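Local coordinates for complement C1r subcomponent (Homo sapiens, PDB 6F1D), which is a serine protease of the complement C1 complex, which cleaves and activates C1s in the classical pathway, represented here by its second CUB domain, at residues E53-P56 and E57-C60. Numbering follows the deposited sequence.
Sequences EDHP and EVPC. Unlike the reference sequence in segment 53-56: E53 (reference Asp), P56 (reference Gln). Unlike the reference sequence in segment 57-60: E57 (reference Gln), P59 (reference His). With CA (calcium ion), chain B.
The imidazole of H55 packs against the turn that follows it and accepts a hydrogen bond from the backbone of E57. Its ND1 receives the amide N of E57 at 2.9 Å; the bond is nearly straight, at 166°, and enters close to the ring plane, consistent with ND1 being the unprotonated nitrogen. With CG anti to its own backbone N (chi1 -174°), the ring swings over the turn and presents ND1 to the chain two residues on. Both faces are occupied: CD of P56 sits 3.2 Å above one, near the rim, while CG2 of V58 lies over the opposite face, likewise offset toward the rim, in a CH-pi contact 4.0 Å from the centroid. The carboxylate of E57 stands almost perpendicular to the imidazole and brings OE1 to 3.3 Å from CE1 of H55, although this side chain is poorly ordered. A leucine in place of H55 would probably leave the E57 amide without its acceptor and free the turn to shift.

Inside the loop, water 1 accepts from the amides of H55 and C60 and donates to O of V58, the last at 2.9 Å, so a single solvent molecule ties the two arms together. The loop, which joins strands 40-46 and 64-69, is anchored at both ends. C60 is joined by a disulfide to C78, and E53, its chain extended, reaches the calcium ion with OE2 at 2.3 Å, beside waters 2 and 3 and ligands from D63, D100 and S102. This calcium site, with its acidic ligands at one end of the beta-sandwich, is characteristic of calcium-binding CUB domains.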
loop_
_atom_site.group_PDB
_atom_site.type_symbol
_atom_site.label_atom_id
_atom_site.label_comp_id
_atom_site.label_asym_id
_atom_site.label_seq_id
_atom_site.Cartn_x
_atom_site.Cartn_y
_atom_site.Cartn_z
ATOM N N GLU A 53 3.304 5.716 -10.774
ATOM C CA GLU A 53 3.614 6.816 -11.681
ATOM C C GLU A 53 3.883 8.095 -10.876
ATOM O O GLU A 53 3.175 8.379 -9.891
ATOM C CB GLU A 53 2.432 6.990 -12.658
ATOM C CG GLU A 53 2.589 8.139 -13.695
ATOM C CD GLU A 53 1.304 8.388 -14.479
ATOM O OE1 GLU A 53 1.364 8.978 -15.580
ATOM O OE2 GLU A 53 0.218 8.025 -13.990
ATOM N N ASP A 54 4.929 8.837 -11.242
ATOM C CA ASP A 54 5.280 10.057 -10.501
ATOM C C ASP A 54 5.492 11.237 -11.449
ATOM O O ASP A 54 5.176 11.184 -12.639
ATOM C CB ASP A 54 6.525 9.866 -9.613
ATOM C CG ASP A 54 7.775 9.622 -10.419
ATOM O OD1 ASP A 54 7.671 9.469 -11.666
ATOM O OD2 ASP A 54 8.878 9.559 -9.814
ATOM N N HIS A 55 6.106 12.312 -10.925
ATOM C CA HIS A 55 6.271 13.592 -11.633
ATOM C C HIS A 55 7.584 14.210 -11.177
ATOM O O HIS A 55 7.923 14.103 -9.991
ATOM C CB HIS A 55 5.101 14.530 -11.294
ATOM C CG HIS A 55 5.096 15.812 -12.061
ATOM N ND1 HIS A 55 5.953 16.847 -11.773
ATOM C CD2 HIS A 55 4.342 16.225 -13.108
ATOM C CE1 HIS A 55 5.738 17.841 -12.615
ATOM N NE2 HIS A 55 4.765 17.490 -13.435
ATOM N N PRO A 56 8.329 14.863 -12.068
ATOM C CA PRO A 56 9.654 15.388 -11.682
ATOM C C PRO A 56 9.639 16.508 -10.646
ATOM O O PRO A 56 10.691 16.763 -10.045
ATOM C CB PRO A 56 10.231 15.903 -13.005
ATOM C CG PRO A 56 9.435 15.279 -14.078
ATOM C CD PRO A 56 8.060 15.015 -13.505
ATOM N N GLU A 57 8.529 17.218 -10.444
ATOM C CA GLU A 57 8.577 18.416 -9.593
ATOM C C GLU A 57 7.486 18.436 -8.547
ATOM O O GLU A 57 7.730 18.858 -7.414
ATOM C CB GLU A 57 8.476 19.686 -10.432
ATOM C CG GLU A 57 9.626 19.873 -11.407
ATOM C CD GLU A 57 9.155 19.924 -12.845
ATOM O OE1 GLU A 57 7.967 20.250 -13.060
ATOM O OE2 GLU A 57 9.963 19.634 -13.761
ATOM N N VAL A 58 6.292 18.004 -8.910
ATOM C CA VAL A 58 5.161 17.940 -7.991
ATOM C C VAL A 58 5.232 16.625 -7.231
ATOM O O VAL A 58 5.440 15.583 -7.854
ATOM C CB VAL A 58 3.862 18.025 -8.767
ATOM C CG1 VAL A 58 2.702 18.012 -7.814
ATOM C CG2 VAL A 58 3.858 19.265 -9.639
ATOM N N PRO A 59 5.039 16.621 -5.913
ATOM C CA PRO A 59 4.906 15.345 -5.182
ATOM C C PRO A 59 3.608 14.625 -5.529
ATOM O O PRO A 59 2.511 15.174 -5.359
ATOM C CB PRO A 59 4.937 15.772 -3.708
ATOM C CG PRO A 59 4.766 17.256 -3.707
ATOM C CD PRO A 59 5.230 17.775 -5.024
ATOM N N CYS A 60 3.748 13.394 -6.036
ATOM C CA CYS A 60 2.677 12.437 -6.304
ATOM C C CYS A 60 1.373 13.055 -6.837
ATOM O O CYS A 60 0.300 12.800 -6.281
ATOM C CB CYS A 60 2.405 11.590 -5.067
ATOM S SG CYS A 60 3.917 10.669 -4.466
HETATM CA CA CA B . -1.654 6.729 -13.509
HETATM O O HOH W 1 6.153 12.783 -7.867
HETATM O O HOH W 2 -3.463 5.275 -13.422
HETATM O O HOH W 3 -0.410 4.623 -14.193
#